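Local coordinates for SJCHGC06286 protein (Schistosoma japonicum, PDB 3QBR) that probably binds BH domains of partner proteins as a member of the Bcl-2 family of apoptosis regulators, here without its probably membrane-spanning C-terminal part, at residues 127-130 / 131-135; 143-146 / 147-151. All blocks are in the same frame, centred on the assembly; numbering follows the deposited sequence.

Contact 1 (127-130 / 131-135); sequences AFLR and ILVLR
The amide of Leu134 donates to Arg130 O at 2.8 Å along a nearly straight N-H...O line (171°), one of four successive i to i+4 bonds within helix 119-137, the buried central helix of the Bcl-2 fold. Leu132 N to Phe128 O and Val133 N to Leu129 O follow the same pattern, while Ile131 N reaches Ala127 O at 3.2 Å with a more bent N-H. Side chains one turn apart then pair along three sides of the helix. With CG of Phe128 anti to the backbone N (chi1 -172°), the ring presents one face to Leu132, a CH-pi contact with Leu132 CG 4.2 Å from the Phe128 ring centroid. Of the two methyls, Leu132 CD1 comes closest, 3.7 Å from Phe128 CE2, and Leu132 CD2 lies 4.0 Å from Phe128 CZ. The same phenylalanine touches Ile109 of helix 99-113 and an apolar side chain of another protein's chain, consistent with a place beside the ligand groove of this family. A second pairing, Leu129 CD1 with Val133 CG2 at 4.2 Å, is a looser methyl contact on the side turned to helix 142-159. Arg130 behaves differently. Its chain runs out extended and then bends at chi3 (91°), which brings a face of the guanidinium over Leu134, an apolar contact for a charged group that also touches Asn73 of helix 58-79 and Ser32. Farther along, Arg135 makes a salt bridge through NE with Asp92. In the Arg130-Leu134 pair, CD1 of Leu134 lies over the rim of the guanidinium rather than its centre, with Arg130 NH1 the nearest nitrogen at 3.6 Å.

Contact 2 (143-146 / 147-151); sequences DAIQ and MLIKT
This is a local, one-turn contact inside helix 142-159, near its start, where the helix that follows the central helix of the Bcl-2 fold lies partly buried among four others. Four consecutive i to i+4 backbone bonds hold it. The two inner ones are the straightest: Leu148 N to Ala144 O at 2.8 Å and Ile149 N to Ile145 O at 3.1 Å, the latter with an N-H...O angle of 172°. The outer two are more bent, and Lys150 N approaches Gln146 O from above the carbonyl plane. The apolar pairing across the turn is Ile145 with Ile149, where CG2 of Ile145 meets CD1 of Ile149 at 4.2 Å. Ile145 faces helix 119-137 and Tyr40 of helix 35-48, whereas Ile149 packs on Cys25, His26 and Leu29 of helix 17-31, so the pair links helix 119-137, helix 35-48 and helix 17-31. Gln146 folds back at chi2 (-44°), and its amide NE2 comes within 4.4 Å of Ile149 CD1, a distant touch beside the same isoleucine. Ala144 and Leu148 turn to Leu136 of helix 119-137. On the flank lined by helix 99-113, Thr151 meets Glu103 and Leu107, and its N bonds to Met147 O at 2.9 Å, continuing the helical pattern. Lys150 CB lies 3.4 Å from Gln146 O. In Met147, the bends at chi2 and chi3 turn the terminal CE round to 4.0 Å from Ala144 O.

Contacts 1 and 2 lie on consecutive helices, 119-137 and 142-159, which run in roughly opposite directions as a helical hairpin, with the contact centres about 11 Å apart. Leu148 of contact 2 joins them: its CD1 meets Leu132 CB of contact 1 at 3.7 Å, and its CB meets Leu129 CD1 at the same distance. One turn away, Ile145 CD1 approaches Val133 O at 3.8 Å. Tyr106 of helix 99-113 touches Leu129, Leu132 and Leu148, closing the seam from a third helix. The junction thus ties together two helices that are neighbours in sequence as well as in space.

Contact 1 (127-130 / 131-135)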
loop_
_atom_site.group_PDB
_atom_site.type_symbol
_atom_site.label_atom_id
_atom_site.label_comp_id
_atom_site.label_asym_id
_atom_site.label_seq_id
_atom_site.Cartn_x
_atom_site.Cartn_y
_atom_site.Cartn_z
ATOM N N ALA A 127 1.038 1.143 -3.685
ATOM C CA ALA A 127 2.100 0.667 -4.568
ATOM C C ALA A 127 3.330 0.299 -3.740
ATOM O O ALA A 127 4.020 -0.710 -4.009
ATOM C CB ALA A 127 2.432 1.686 -5.629
ATOM N N PHE A 128 3.562 1.096 -2.698
ATOM C CA PHE A 128 4.681 0.870 -1.804
ATOM C C PHE A 128 4.487 -0.332 -0.904
ATOM O O PHE A 128 5.409 -1.128 -0.718
ATOM C CB PHE A 128 4.904 2.089 -0.923
ATOM C CG PHE A 128 6.164 2.031 -0.101
ATOM C CD1 PHE A 128 7.402 1.925 -0.707
ATOM C CD2 PHE A 128 6.110 2.150 1.272
ATOM C CE1 PHE A 128 8.569 1.904 0.061
ATOM C CE2 PHE A 128 7.273 2.147 2.044
ATOM C CZ PHE A 128 8.496 2.016 1.436
ATOM N N LEU A 129 3.309 -0.432 -0.299
ATOM C CA LEU A 129 2.957 -1.603 0.520
ATOM C C LEU A 129 3.141 -2.905 -0.285
ATOM O O LEU A 129 3.700 -3.878 0.212
ATOM C CB LEU A 129 1.525 -1.473 1.032
ATOM C CG LEU A 129 0.856 -2.641 1.757
ATOM C CD1 LEU A 129 1.421 -2.880 3.180
ATOM C CD2 LEU A 129 -0.656 -2.375 1.788
ATOM N N ARG A 130 2.717 -2.888 -1.546
ATOM C CA ARG A 130 2.943 -4.010 -2.467
ATOM C C ARG A 130 4.414 -4.386 -2.572
ATOM O O ARG A 130 4.784 -5.564 -2.529
ATOM C CB ARG A 130 2.450 -3.651 -3.864
ATOM C CG ARG A 130 2.401 -4.819 -4.786
ATOM C CD ARG A 130 1.920 -4.425 -6.180
ATOM N NE ARG A 130 3.097 -4.096 -6.963
ATOM C CZ ARG A 130 3.610 -4.872 -7.906
ATOM N NH1 ARG A 130 3.016 -6.012 -8.230
ATOM N NH2 ARG A 130 4.706 -4.492 -8.542
ATOM N N ILE A 131 5.242 -3.361 -2.725
ATOM C CA ILE A 131 6.665 -3.523 -2.956
ATOM C C ILE A 131 7.307 -4.143 -1.726
ATOM O O ILE A 131 8.091 -5.079 -1.833
ATOM C CB ILE A 131 7.297 -2.158 -3.339
ATOM C CG1 ILE A 131 7.151 -1.937 -4.843
ATOM C CG2 ILE A 131 8.751 -2.066 -2.897
ATOM C CD1 ILE A 131 7.114 -0.476 -5.247
ATOM N N LEU A 132 6.937 -3.642 -0.557
ATOM C CA LEU A 132 7.402 -4.207 0.702
ATOM C C LEU A 132 6.979 -5.654 0.858
ATOM O O LEU A 132 7.800 -6.507 1.208
ATOM C CB LEU A 132 6.856 -3.402 1.884
ATOM C CG LEU A 132 7.353 -1.951 1.978
ATOM C CD1 LEU A 132 6.968 -1.287 3.282
ATOM C CD2 LEU A 132 8.857 -1.927 1.836
ATOM N N VAL A 133 5.688 -5.914 0.619
ATOM C CA VAL A 133 5.098 -7.240 0.796
ATOM C C VAL A 133 5.775 -8.264 -0.129
ATOM O O VAL A 133 6.192 -9.342 0.305
ATOM C CB VAL A 133 3.548 -7.216 0.596
ATOM C CG1 VAL A 133 2.983 -8.649 0.228
ATOM C CG2 VAL A 133 2.861 -6.607 1.836
ATOM N N LEU A 134 5.908 -7.909 -1.396
ATOM C CA LEU A 134 6.606 -8.766 -2.344
ATOM C C LEU A 134 8.076 -9.024 -1.994
ATOM O O LEU A 134 8.615 -10.082 -2.321
ATOM C CB LEU A 134 6.498 -8.177 -3.735
ATOM C CG LEU A 134 5.068 -8.213 -4.253
ATOM C CD1 LEU A 134 4.963 -7.540 -5.635
ATOM C CD2 LEU A 134 4.572 -9.658 -4.276
ATOM N N ARG A 135 8.737 -8.078 -1.335
ATOM C CA ARG A 135 10.129 -8.309 -0.951
ATOM C C ARG A 135 10.202 -9.124 0.321
ATOM O O ARG A 135 11.095 -9.937 0.488
ATOM C CB ARG A 135 10.904 -7.000 -0.788
ATOM C CG ARG A 135 11.109 -6.266 -2.095
ATOM C CD ARG A 135 12.349 -5.379 -2.058
ATOM N NE ARG A 135 13.593 -6.148 -2.123
ATOM C CZ ARG A 135 14.674 -5.762 -2.798
ATOM N NH1 ARG A 135 14.664 -4.624 -3.479
ATOM N NH2 ARG A 135 15.763 -6.518 -2.808
#

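Contact 2 (143-146 / 147-151)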
loop_
_atom_site.group_PDB
_atom_site.type_symbol
_atom_site.label_atom_id
_atom_site.label_comp_id
_atom_site.label_asym_id
_atom_site.label_seq_id
_atom_site.Cartn_x
_atom_site.Cartn_y
_atom_site.Cartn_z
ATOM N N ASP A 143 4.580 -13.013 9.130
ATOM C CA ASP A 143 4.062 -12.127 10.182
ATOM C C ASP A 143 4.364 -10.649 9.911
ATOM O O ASP A 143 3.515 -9.800 10.171
ATOM C CB ASP A 143 4.602 -12.517 11.541
ATOM C CG ASP A 143 6.097 -12.364 11.616
ATOM O OD1 ASP A 143 6.781 -12.849 10.680
ATOM O OD2 ASP A 143 6.583 -11.754 12.599
ATOM N N ALA A 144 5.548 -10.328 9.379
ATOM C CA ALA A 144 5.801 -8.927 9.021
ATOM C C ALA A 144 4.779 -8.456 7.974
ATOM O O ALA A 144 4.245 -7.338 8.058
ATOM C CB ALA A 144 7.268 -8.677 8.535
ATOM N N ILE A 145 4.512 -9.322 6.999
ATOM C CA ILE A 145 3.564 -9.024 5.937
ATOM C C ILE A 145 2.195 -8.681 6.546
ATOM O O ILE A 145 1.650 -7.596 6.314
ATOM C CB ILE A 145 3.446 -10.216 4.952
ATOM C CG1 ILE A 145 4.769 -10.430 4.229
ATOM C CG2 ILE A 145 2.320 -9.987 3.959
ATOM C CD1 ILE A 145 4.760 -11.508 3.125
ATOM N N GLN A 146 1.661 -9.593 7.353
ATOM C CA GLN A 146 0.369 -9.370 7.983
ATOM C C GLN A 146 0.418 -8.143 8.852
ATOM O O GLN A 146 -0.597 -7.489 9.089
ATOM C CB GLN A 146 -0.067 -10.578 8.818
ATOM C CG GLN A 146 -0.617 -11.750 7.994
ATOM C CD GLN A 146 -1.582 -11.319 6.873
ATOM O OE1 GLN A 146 -2.509 -10.520 7.098
ATOM N NE2 GLN A 146 -1.370 -11.865 5.661
ATOM N N MET A 147 1.602 -7.828 9.354
ATOM C CA MET A 147 1.735 -6.653 10.205
ATOM C C MET A 147 1.568 -5.378 9.360
ATOM O O MET A 147 0.759 -4.508 9.683
ATOM C CB MET A 147 3.074 -6.686 10.922
ATOM C CG MET A 147 3.219 -5.620 12.000
ATOM S SD MET A 147 4.012 -4.154 11.338
ATOM C CE MET A 147 5.620 -4.875 10.963
ATOM N N LEU A 148 2.308 -5.294 8.256
ATOM C CA LEU A 148 2.197 -4.151 7.362
ATOM C C LEU A 148 0.747 -3.907 6.943
ATOM O O LEU A 148 0.244 -2.777 7.003
ATOM C CB LEU A 148 3.067 -4.345 6.118
ATOM C CG LEU A 148 4.567 -4.211 6.328
ATOM C CD1 LEU A 148 5.317 -4.496 5.029
ATOM C CD2 LEU A 148 4.850 -2.769 6.815
ATOM N N ILE A 149 0.073 -4.977 6.523
ATOM C CA ILE A 149 -1.313 -4.861 6.088
ATOM C C ILE A 149 -2.228 -4.370 7.210
ATOM O O ILE A 149 -3.125 -3.572 6.972
ATOM C CB ILE A 149 -1.832 -6.178 5.533
ATOM C CG1 ILE A 149 -1.114 -6.505 4.228
ATOM C CG2 ILE A 149 -3.309 -6.075 5.286
ATOM C CD1 ILE A 149 -1.384 -7.923 3.754
ATOM N N LYS A 150 -1.991 -4.819 8.437
ATOM C CA LYS A 150 -2.826 -4.382 9.558
ATOM C C LYS A 150 -2.575 -2.922 9.911
ATOM O O LYS A 150 -3.518 -2.181 10.219
ATOM C CB LYS A 150 -2.598 -5.258 10.787
ATOM C CG LYS A 150 -3.483 -4.912 11.944
ATOM C CD LYS A 150 -3.047 -5.693 13.183
ATOM C CE LYS A 150 -4.031 -5.574 14.343
ATOM N NZ LYS A 150 -3.497 -6.259 15.559
ATOM N N THR A 151 -1.303 -2.519 9.858
ATOM C CA THR A 151 -0.907 -1.154 10.171
ATOM C C THR A 151 -1.449 -0.187 9.123
ATOM O O THR A 151 -2.045 0.838 9.469
ATOM C CB THR A 151 0.618 -1.032 10.302
ATOM O OG1 THR A 151 1.042 -1.795 11.434
ATOM C CG2 THR A 151 1.021 0.397 10.501
#